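Side-chain contacts in malate Synthase (Haloferax volcanii, PDB 3OYZ), which condenses acetyl-CoA with glyoxylate and hydrolyses the malyl-CoA intermediate to malate and CoA in the glyoxylate cycle: residues 230-235 and 239-244; 247-252 and 268-273. One frame throughout, in Å; residues are numbered along the deposited sequence. Where two conformers were deposited one is given.

Overall arrangement
Both interactions use helix 238-249 of the TIM barrel and follow one another along the chain, their centres 13 Å apart. Interaction 1 packs the loop after strand 226-229 against the early turns of that helix. The loop carries P231 and I235, which touch acetyl-CoA; P231 also touches pyruvate, 3.3 Å from P231 CD to pyruvate CB. Interaction 2 takes up the far end of the same helix and ties it to the end of helix 261-269. It lies away from acetyl-CoA and pyruvate, though G252 binds a potassium ion there. The side chain of R244, in interaction 1, is about 13 Å from the magnesium ion.

Interaction 1 (230-235 and 239-244); sequences GPYDDI and EGYRER. With ACO (acetyl coenzyme *a), chain B; PYR (pyruvic acid), chain C.
Y232 lays one ring face over the backbone of helix 238-249 at Y241. Y241 CA stands 4.0 Å from the centroid of the Y232 ring and 10° off its normal, a CH-pi contact. The Y232 and Y241 side chains slide past each other in opposite directions, their ring planes oblique at 46°. Y241 CD1 comes within 3.4 Å of Y232 CB. The ring end of Y232 reaches G240, where Y232 OH lies 3.1 Å from G240 CA. A side chain on G240 would run into that hydroxyl. R244 adds its aliphatic root, R244 CB being 4.1 Å from Y232 CD1.

With CG anti to the backbone N (chi1 -175°), the Y232 ring is carried out from the loop onto the helix. Its hydroxyl is hydrogen-bonded to D237. A leucine in its place would probably leave D237 without this hydroxyl partner and open a gap over G240 and Y241. The Y241 hydroxyl is held by S258 OG and W257 O, while the R244 guanidinium forms salt bridges with D229 and E190.

The loop also lines the pocket for acetyl-CoA and pyruvate. P231 CG is 3.9 Å from the acetyl methyl CH3 of acetyl-CoA, and I235 CD1 is 3.8 Å from its pantetheine carbon CCP. The contact thus packs the loop after strand 226-229 against the helix that follows, within one beta-alpha unit of the TIM barrel. Y241 and R244 also touch I256 on strand 255-258, and Y241 packs against helix 261-269.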
ATOM      1  N   GLY A 230     -11.116  12.361   1.419  1.00 31.01           N
ATOM      2  CA  GLY A 230     -10.929  13.752   1.075  1.00 33.76           C
ATOM      3  C   GLY A 230     -11.961  14.113   0.018  1.00 36.61           C
ATOM      4  O   GLY A 230     -12.845  13.311  -0.284  1.00 36.01           O
ATOM      5  N   PRO A 231     -11.801  15.304  -0.572  1.00 38.20           N
ATOM      6  CA  PRO A 231     -12.900  15.837  -1.388  1.00 40.94           C
ATOM      7  C   PRO A 231     -13.005  15.204  -2.775  1.00 40.79           C
ATOM      8  O   PRO A 231     -12.019  14.793  -3.403  1.00 41.03           O
ATOM      9  CB  PRO A 231     -12.606  17.326  -1.439  1.00 41.31           C
ATOM     10  CG  PRO A 231     -11.124  17.386  -1.245  1.00 44.22           C
ATOM     11  CD  PRO A 231     -10.866  16.366  -0.170  1.00 36.17           C
ATOM     12  N   TYR A 232     -14.244  15.018  -3.204  1.00 40.14           N
ATOM     13  CA  TYR A 232     -14.488  14.470  -4.529  1.00 41.00           C
ATOM     14  C   TYR A 232     -14.902  15.688  -5.371  1.00 41.30           C
ATOM     15  O   TYR A 232     -16.061  16.151  -5.264  1.00 40.08           O
ATOM     16  CB  TYR A 232     -15.590  13.426  -4.412  1.00 38.40           C
ATOM     17  CG  TYR A 232     -15.797  12.734  -5.736  1.00 43.01           C
ATOM     18  CD1 TYR A 232     -15.037  11.613  -6.067  1.00 40.97           C
ATOM     19  CD2 TYR A 232     -16.760  13.201  -6.656  1.00 44.04           C
ATOM     20  CE1 TYR A 232     -15.168  11.009  -7.292  1.00 43.17           C
ATOM     21  CE2 TYR A 232     -16.950  12.572  -7.893  1.00 41.58           C
ATOM     22  CZ  TYR A 232     -16.154  11.462  -8.175  1.00 44.41           C
ATOM     23  OH  TYR A 232     -16.226  10.818  -9.376  1.00 46.50           O
ATOM     24  N   ASP A 233     -13.938  16.284  -6.063  1.00 40.86           N
ATOM     25  CA  ASP A 233     -14.144  17.670  -6.529  1.00 44.42           C
ATOM     26  C   ASP A 233     -14.936  17.760  -7.842  1.00 44.19           C
ATOM     27  O   ASP A 233     -15.306  18.857  -8.227  1.00 46.87           O
ATOM     28  CB  ASP A 233     -12.845  18.502  -6.626  1.00 44.85           C
ATOM     29  CG  ASP A 233     -11.699  17.764  -7.368  1.00 52.04           C
ATOM     30  OD1 ASP A 233     -11.943  16.715  -8.003  1.00 56.31           O
ATOM     31  OD2 ASP A 233     -10.519  18.203  -7.303  1.00 52.94           O
ATOM     32  N   ASP A 234     -15.179  16.659  -8.554  1.00 45.13           N
ATOM     33  CA  ASP A 234     -16.205  16.658  -9.626  1.00 46.98           C
ATOM     34  C   ASP A 234     -17.609  16.682  -9.041  1.00 44.65           C
ATOM     35  O   ASP A 234     -18.279  15.640  -9.030  1.00 42.79           O
ATOM     36  CB  ASP A 234     -16.055  15.395 -10.479  1.00 46.90           C
ATOM     37  CG  ASP A 234     -14.741  15.383 -11.252  1.00 54.87           C
ATOM     38  OD1 ASP A 234     -14.072  16.433 -11.291  1.00 56.02           O
ATOM     39  OD2 ASP A 234     -14.329  14.342 -11.811  1.00 59.55           O
ATOM     40  N   ILE A 235     -17.996  17.823  -8.464  1.00 45.03           N
ATOM     41  CA  ILE A 235     -19.144  17.919  -7.559  1.00 45.37           C
ATOM     42  C   ILE A 235     -20.466  17.513  -8.213  1.00 47.25           C
ATOM     43  O   ILE A 235     -21.410  17.132  -7.518  1.00 48.67           O
ATOM     44  CB  ILE A 235     -19.274  19.320  -6.949  1.00 45.84           C
ATOM     45  CG1 ILE A 235     -19.176  20.371  -8.064  1.00 47.46           C
ATOM     46  CG2 ILE A 235     -18.096  19.630  -6.025  1.00 44.76           C
ATOM     47  CD1 ILE A 235     -19.363  21.821  -7.557  1.00 50.06           C
ATOM     48  N   GLU A 239     -22.721   9.729  -9.831  1.00 47.21           N
ATOM     49  CA  GLU A 239     -22.411   8.316  -9.915  1.00 49.31           C
ATOM     50  C   GLU A 239     -20.953   8.033  -9.466  1.00 46.56           C
ATOM     51  O   GLU A 239     -20.725   7.060  -8.752  1.00 46.20           O
ATOM     52  CB  GLU A 239     -22.665   7.799 -11.340  1.00 51.30           C
ATOM     53  CG  GLU A 239     -22.543   6.295 -11.425  1.00 59.52           C
ATOM     54  CD  GLU A 239     -23.486   5.559 -10.448  1.00 71.70           C
ATOM     55  OE1 GLU A 239     -24.628   6.044 -10.207  1.00 71.38           O
ATOM     56  OE2 GLU A 239     -23.068   4.493  -9.917  1.00 70.93           O
ATOM     57  N   GLY A 240     -20.009   8.869  -9.892  1.00 43.22           N
ATOM     58  CA  GLY A 240     -18.600   8.832  -9.453  1.00 42.93           C
ATOM     59  C   GLY A 240     -18.455   8.919  -7.939  1.00 41.35           C
ATOM     60  O   GLY A 240     -17.725   8.153  -7.360  1.00 41.59           O
ATOM     61  N   TYR A 241     -19.173   9.827  -7.285  1.00 40.70           N
ATOM     62  CA  TYR A 241     -19.123   9.993  -5.843  1.00 41.02           C
ATOM     63  C   TYR A 241     -19.609   8.705  -5.210  1.00 42.11           C
ATOM     64  O   TYR A 241     -18.955   8.200  -4.277  1.00 40.40           O
ATOM     65  CB  TYR A 241     -19.953  11.187  -5.414  1.00 40.04           C
ATOM     66  CG  TYR A 241     -19.796  11.754  -4.005  1.00 41.60           C
ATOM     67  CD1 TYR A 241     -18.536  12.053  -3.460  1.00 40.52           C
ATOM     68  CD2 TYR A 241     -20.939  12.057  -3.259  1.00 37.06           C
ATOM     69  CE1 TYR A 241     -18.437  12.652  -2.174  1.00 36.81           C
ATOM     70  CE2 TYR A 241     -20.872  12.637  -2.005  1.00 38.46           C
ATOM     71  CZ  TYR A 241     -19.619  12.944  -1.479  1.00 40.12           C
ATOM     72  OH  TYR A 241     -19.635  13.542  -0.249  1.00 36.92           O
ATOM     73  N   ARG A 242     -20.667   8.107  -5.760  1.00 39.06           N
ATOM     74  CA  ARG A 242     -21.139   6.858  -5.173  1.00 39.75           C
ATOM     75  C   ARG A 242     -20.139   5.723  -5.291  1.00 38.58           C
ATOM     76  O   ARG A 242     -19.967   4.972  -4.334  1.00 37.16           O
ATOM     77  CB  ARG A 242     -22.453   6.324  -5.793  1.00 41.33           C
ATOM     78  CG  ARG A 242     -23.687   7.111  -5.429  1.00 43.49           C
ATOM     79  CD  ARG A 242     -24.830   6.694  -6.362  1.00 48.82           C
ATOM     80  NE  ARG A 242     -25.966   7.510  -5.973  1.00 51.88           N
ATOM     81  CZ  ARG A 242     -27.105   7.588  -6.646  1.00 59.21           C
ATOM     82  NH1 ARG A 242     -27.256   6.864  -7.746  1.00 55.72           N
ATOM     83  NH2 ARG A 242     -28.081   8.373  -6.193  1.00 58.92           N
ATOM     84  N   GLU A 243     -19.547   5.555  -6.464  1.00 39.32           N
ATOM     85  CA  GLU A 243     -18.548   4.495  -6.683  1.00 40.92           C
ATOM     86  C   GLU A 243     -17.295   4.696  -5.769  1.00 39.90           C
ATOM     87  O   GLU A 243     -16.718   3.711  -5.286  1.00 40.29           O
ATOM     88  CB  GLU A 243     -18.063   4.587  -8.139  1.00 42.88           C
ATOM     89  CG  GLU A 243     -19.146   4.058  -9.112  1.00 51.65           C
ATOM     90  CD  GLU A 243     -18.751   4.222 -10.581  1.00 65.62           C
ATOM     91  OE1 GLU A 243     -17.733   4.899 -10.892  1.00 71.85           O
ATOM     92  OE2 GLU A 243     -19.493   3.692 -11.442  1.00 71.66           O
ATOM     93  N   ARG A 244     -16.873   5.952  -5.581  1.00 36.20           N
ATOM     94  CA  ARG A 244     -15.735   6.255  -4.688  1.00 36.13           C
ATOM     95  C   ARG A 244     -16.103   5.868  -3.251  1.00 34.88           C
ATOM     96  O   ARG A 244     -15.320   5.234  -2.528  1.00 35.14           O
ATOM     97  CB  ARG A 244     -15.376   7.739  -4.782  1.00 35.50           C
ATOM     98  CG  ARG A 244     -14.315   8.137  -3.751  1.00 38.08           C
ATOM     99  CD  ARG A 244     -13.053   7.192  -3.986  1.00 39.73           C
ATOM    100  NE  ARG A 244     -11.950   7.864  -3.319  1.00 39.25           N
ATOM    101  CZ  ARG A 244     -11.006   8.562  -3.919  1.00 38.97           C
ATOM    102  NH1 ARG A 244     -10.899   8.620  -5.264  1.00 38.70           N
ATOM    103  NH2 ARG A 244     -10.196   9.215  -3.115  1.00 37.50           N
TER
HETATM  104  N1A ACO B 434     -21.669  25.452   2.340  1.00 53.78           N
HETATM  105  C2A ACO B 434     -22.823  26.135   2.474  1.00 55.80           C
HETATM  106  N3A ACO B 434     -23.643  26.319   1.425  1.00 55.93           N
HETATM  107  C4A ACO B 434     -23.364  25.860   0.178  1.00 51.48           C
HETATM  108  C5A ACO B 434     -22.106  25.103   0.002  1.00 52.58           C
HETATM  109  C6A ACO B 434     -21.219  24.944   1.170  1.00 49.84           C
HETATM  110  N6A ACO B 434     -20.050  24.285   0.953  1.00 41.53           N
HETATM  111  N7A ACO B 434     -22.024  24.746  -1.286  1.00 51.44           N
HETATM  112  C8A ACO B 434     -23.122  25.246  -1.901  1.00 52.36           C
HETATM  113  N9A ACO B 434     -23.937  25.858  -1.031  1.00 54.36           N
HETATM  114  C1B ACO B 434     -25.244  26.483  -1.415  1.00 55.72           C
HETATM  115  C2B ACO B 434     -25.061  27.143  -2.775  1.00 56.80           C
HETATM  116  O2B ACO B 434     -24.540  28.458  -2.581  1.00 53.85           O
HETATM  117  C3B ACO B 434     -26.457  27.104  -3.363  1.00 57.48           C
HETATM  118  O3B ACO B 434     -27.113  28.177  -2.681  1.00 66.57           O
HETATM  119  P3B ACO B 434     -28.436  29.004  -3.213  1.00 68.62           P
HETATM  120  O7A ACO B 434     -29.488  28.348  -2.332  1.00 59.08           O
HETATM  121  O8A ACO B 434     -28.417  28.661  -4.688  1.00 62.26           O
HETATM  122  O9A ACO B 434     -28.172  30.471  -2.957  1.00 63.28           O
HETATM  123  C4B ACO B 434     -26.979  25.771  -2.854  1.00 60.24           C
HETATM  124  O4B ACO B 434     -26.298  25.524  -1.616  1.00 61.14           O
HETATM  125  C5B ACO B 434     -26.638  24.630  -3.806  1.00 59.85           C
HETATM  126  O5B ACO B 434     -25.327  24.890  -4.312  1.00 57.79           O
HETATM  127  P1A ACO B 434     -24.715  24.087  -5.559  1.00 61.45           P
HETATM  128  O1A ACO B 434     -25.378  24.364  -6.870  1.00 64.37           O
HETATM  129  O2A ACO B 434     -24.780  22.650  -5.132  1.00 62.49           O
HETATM  130  O3A ACO B 434     -23.173  24.470  -5.754  1.00 61.06           O
HETATM  131  P2A ACO B 434     -22.708  25.870  -6.378  1.00 60.67           P
HETATM  132  O4A ACO B 434     -23.642  26.775  -5.640  1.00 59.23           O
HETATM  133  O5A ACO B 434     -22.462  25.644  -7.855  1.00 59.56           O
HETATM  134  O6A ACO B 434     -21.200  26.145  -5.834  1.00 60.87           O
HETATM  135  CBP ACO B 434     -18.989  25.570  -4.922  1.00 52.29           C
HETATM  136  CCP ACO B 434     -20.110  25.213  -5.906  1.00 52.71           C
HETATM  137  CDP ACO B 434     -18.436  26.965  -5.208  1.00 50.23           C
HETATM  138  CEP ACO B 434     -17.862  24.574  -5.159  1.00 53.70           C
HETATM  139  CAP ACO B 434     -19.461  25.572  -3.462  1.00 47.03           C
HETATM  140  OAP ACO B 434     -20.190  24.360  -3.323  1.00 44.25           O
HETATM  141  C9P ACO B 434     -18.341  25.573  -2.442  1.00 51.07           C
HETATM  142  O9P ACO B 434     -17.666  26.593  -2.269  1.00 51.97           O
HETATM  143  N8P ACO B 434     -18.125  24.417  -1.791  1.00 50.03           N
HETATM  144  C7P ACO B 434     -17.072  24.352  -0.786  1.00 48.96           C
HETATM  145  C6P ACO B 434     -15.655  24.334  -1.379  1.00 49.60           C
HETATM  146  C5P ACO B 434     -14.742  23.989  -0.217  1.00 46.12           C
HETATM  147  O5P ACO B 434     -15.222  23.783   0.896  1.00 45.07           O
HETATM  148  N4P ACO B 434     -13.449  23.876  -0.515  1.00 46.02           N
HETATM  149  C3P ACO B 434     -12.412  23.511   0.435  1.00 43.71           C
HETATM  150  C2P ACO B 434     -12.539  22.053   0.884  1.00 44.36           C
HETATM  151  S1P ACO B 434     -11.556  21.259  -0.353  1.00 49.96           S
HETATM  152  C   ACO B 434      -9.924  21.429   0.023  1.00 49.65           C
HETATM  153  O   ACO B 434      -9.500  22.243   0.820  1.00 49.96           O
HETATM  154  CH3 ACO B 434      -8.970  20.549  -0.724  1.00 48.62           C
HETATM  155  C   PYR C 435      -7.057  18.940   0.271  1.00 38.18           C
HETATM  156  O   PYR C 435      -5.897  19.477   0.261  1.00 39.37           O
HETATM  157  OXT PYR C 435      -7.364  17.921  -0.448  1.00 34.51           O
HETATM  158  CA  PYR C 435      -7.960  19.422   1.219  1.00 48.55           C
HETATM  159  O3  PYR C 435      -7.604  20.370   2.040  1.00 46.92           O
HETATM  160  CB  PYR C 435      -9.301  18.802   1.353  1.00 49.87           C

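Interaction 2 (247-252 and 268-273); sequences DNQAKG and NTSPLP. With K (potassium ion), chain F.
In this TIM barrel the contact joins the tails of two successive helices, 238-249 and 261-269, with strand 255-258 between them in sequence. Q249 reaches from the first tail to the turn at the end of the second. A type I beta turn from T269 to L272 presents S270 and P271 to it. The Q249 and P271 side chains cross at about a right angle, and Q249 NE2 lies 3.5 Å from P271 CB. The Q249 chain is extended beyond CG (chi2 155°), which carries the amide across to the turn.

The first tail closes in a Schellman motif at G252, whose positive phi suits a residue without a side chain. G252 O then binds the potassium ion at 2.9 Å, a site shared with S217 and S221 and with M197 of the second subunit. In one of the two deposited conformers of K251, NZ makes a salt bridge to D247 OD2, 3.3 Å away. D247 also pairs with R213 of helix 210-223. The second subunit adds packing, M200 of that chain against P271.

A single hydrogen bond links the two segments. Q249 NE2 donates to S270 OG at 2.9 Å, with an N-H...O angle of 161°. The hydroxyl oxygen lies only 10° out of the Q249 amide plane.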
ATOM      1  N   ASP A 247     -15.934   2.151  -2.935  1.00 37.53           N
ATOM      2  CA  ASP A 247     -14.516   1.766  -2.868  1.00 39.58           C
ATOM      3  C   ASP A 247     -13.875   2.075  -1.488  1.00 36.71           C
ATOM      4  O   ASP A 247     -13.241   1.208  -0.909  1.00 37.03           O
ATOM      5  CB  ASP A 247     -13.763   2.509  -3.964  1.00 40.33           C
ATOM      6  CG  ASP A 247     -12.441   1.836  -4.302  1.00 52.53           C
ATOM      7  OD1 ASP A 247     -12.475   0.780  -4.962  1.00 62.22           O
ATOM      8  OD2 ASP A 247     -11.354   2.303  -3.901  1.00 54.84           O
ATOM      9  N   ASN A 248     -14.114   3.261  -0.925  1.00 35.60           N
ATOM     10  CA  ASN A 248     -13.714   3.619   0.443  1.00 33.93           C
ATOM     11  C   ASN A 248     -14.209   2.688   1.518  1.00 33.03           C
ATOM     12  O   ASN A 248     -13.403   2.244   2.327  1.00 32.30           O
ATOM     13  CB  ASN A 248     -14.160   5.031   0.872  1.00 32.88           C
ATOM     14  CG  ASN A 248     -13.564   6.096   0.016  1.00 32.57           C
ATOM     15  OD1 ASN A 248     -12.569   5.878  -0.728  1.00 35.12           O
ATOM     16  ND2 ASN A 248     -14.159   7.280   0.106  1.00 34.23           N
ATOM     17  N   GLN A 249     -15.487   2.322   1.485  1.00 31.18           N
ATOM     18  CA  GLN A 249     -16.121   1.513   2.519  1.00 32.34           C
ATOM     19  C   GLN A 249     -15.431   0.141   2.495  1.00 31.66           C
ATOM     20  O   GLN A 249     -15.337  -0.528   3.534  1.00 34.45           O
ATOM     21  CB  GLN A 249     -17.647   1.420   2.252  1.00 33.98           C
ATOM     22  CG  GLN A 249     -18.378   2.773   2.564  1.00 33.48           C
ATOM     23  CD  GLN A 249     -19.704   2.957   1.776  1.00 35.65           C
ATOM     24  OE1 GLN A 249     -20.228   1.999   1.215  1.00 40.23           O
ATOM     25  NE2 GLN A 249     -20.222   4.162   1.744  1.00 39.16           N
ATOM     26  N   ALA A 250     -14.973  -0.303   1.343  1.00 31.87           N
ATOM     27  CA  ALA A 250     -14.294  -1.622   1.320  1.00 34.45           C
ATOM     28  C   ALA A 250     -12.874  -1.577   1.916  1.00 35.06           C
ATOM     29  O   ALA A 250     -12.289  -2.639   2.151  1.00 35.20           O
ATOM     30  CB  ALA A 250     -14.239  -2.216  -0.074  1.00 36.07           C
ATOM     31  N   LYS A 251     -12.366  -0.368   2.176  1.00 33.98           N
ATOM     32  CA  LYS A 251     -11.079  -0.141   2.859  0.50 34.42           C
ATOM     33  C   LYS A 251     -11.333   0.176   4.331  1.00 34.18           C
ATOM     34  O   LYS A 251     -10.398   0.359   5.096  1.00 35.13           O
ATOM     35  CB  LYS A 251     -10.328   1.052   2.238  0.50 34.01           C
ATOM     36  CG  LYS A 251     -10.021   0.901   0.734  0.50 37.06           C
ATOM     37  CD  LYS A 251      -9.265   2.096   0.177  0.50 35.76           C
ATOM     38  CE  LYS A 251      -8.558   1.808  -1.141  0.50 35.87           C
ATOM     39  NZ  LYS A 251      -9.133   0.769  -2.036  0.50 33.72           N
ATOM     40  N   GLY A 252     -12.597   0.270   4.749  1.00 33.28           N
ATOM     41  CA  GLY A 252     -12.898   0.628   6.140  1.00 33.03           C
ATOM     42  C   GLY A 252     -12.894   2.141   6.365  1.00 31.31           C
ATOM     43  O   GLY A 252     -12.837   2.636   7.491  1.00 31.95           O
ATOM     44  N   ASN A 268     -24.614  10.776   3.158  1.00 39.30           N
ATOM     45  CA  ASN A 268     -25.373  10.286   4.343  1.00 38.07           C
ATOM     46  C   ASN A 268     -26.116   8.979   4.126  1.00 38.43           C
ATOM     47  O   ASN A 268     -26.323   8.172   5.057  1.00 39.23           O
ATOM     48  CB  ASN A 268     -26.364  11.335   4.872  1.00 40.18           C
ATOM     49  CG  ASN A 268     -25.766  12.261   5.898  1.00 42.06           C
ATOM     50  OD1 ASN A 268     -24.825  11.890   6.622  1.00 41.94           O
ATOM     51  ND2 ASN A 268     -26.269  13.502   5.940  1.00 41.71           N
ATOM     52  N   THR A 269     -26.473   8.729   2.878  1.00 39.11           N
ATOM     53  CA  THR A 269     -27.275   7.550   2.533  1.00 43.35           C
ATOM     54  C   THR A 269     -26.431   6.379   2.090  1.00 42.34           C
ATOM     55  O   THR A 269     -26.745   5.224   2.359  1.00 44.56           O
ATOM     56  CB  THR A 269     -28.155   7.823   1.250  1.00 44.38           C
ATOM     57  OG1 THR A 269     -28.648   9.163   1.270  1.00 52.16           O
ATOM     58  CG2 THR A 269     -29.300   6.874   1.176  1.00 49.74           C
ATOM     59  N   SER A 270     -25.353   6.673   1.378  1.00 44.03           N
ATOM     60  CA  SER A 270     -24.537   5.611   0.813  1.00 45.21           C
ATOM     61  C   SER A 270     -24.107   4.479   1.757  1.00 44.05           C
ATOM     62  O   SER A 270     -24.214   3.339   1.334  1.00 44.36           O
ATOM     63  CB  SER A 270     -23.295   6.163   0.115  1.00 44.58           C
ATOM     64  OG  SER A 270     -22.365   5.082   0.019  1.00 51.73           O
ATOM     65  N   PRO A 271     -23.641   4.741   2.997  1.00 43.70           N
ATOM     66  CA  PRO A 271     -23.189   3.544   3.709  1.00 44.25           C
ATOM     67  C   PRO A 271     -24.260   2.816   4.521  1.00 46.01           C
ATOM     68  O   PRO A 271     -23.964   1.793   5.138  1.00 45.41           O
ATOM     69  CB  PRO A 271     -22.169   4.122   4.706  1.00 46.80           C
ATOM     70  CG  PRO A 271     -22.692   5.512   5.002  1.00 43.51           C
ATOM     71  CD  PRO A 271     -23.094   5.963   3.624  1.00 45.19           C
ATOM     72  N   LEU A 272     -25.471   3.369   4.544  1.00 46.77           N
ATOM     73  CA  LEU A 272     -26.659   2.733   5.099  1.00 48.55           C
ATOM     74  C   LEU A 272     -27.011   1.479   4.301  1.00 48.11           C
ATOM     75  O   LEU A 272     -27.004   1.471   3.077  1.00 48.47           O
ATOM     76  CB  LEU A 272     -27.804   3.748   5.180  1.00 46.79           C
ATOM     77  CG  LEU A 272     -27.532   4.985   6.052  1.00 48.15           C
ATOM     78  CD1 LEU A 272     -28.749   5.866   6.093  1.00 49.55           C
ATOM     79  CD2 LEU A 272     -27.068   4.718   7.479  1.00 52.20           C
ATOM     80  N   PRO A 273     -27.264   0.363   4.983  1.00 50.13           N
ATOM     81  CA  PRO A 273     -27.609  -0.803   4.175  1.00 51.25           C
ATOM     82  C   PRO A 273     -28.955  -0.656   3.426  1.00 53.40           C
ATOM     83  O   PRO A 273     -29.774   0.183   3.780  1.00 51.80           O
ATOM     84  CB  PRO A 273     -27.599  -1.950   5.191  1.00 51.96           C
ATOM     85  CG  PRO A 273     -27.713  -1.321   6.549  1.00 50.05           C
ATOM     86  CD  PRO A 273     -27.318   0.122   6.439  1.00 50.72           C
TER
HETATM   87  K     K F 602     -10.852   2.001   9.570  1.00 37.10           K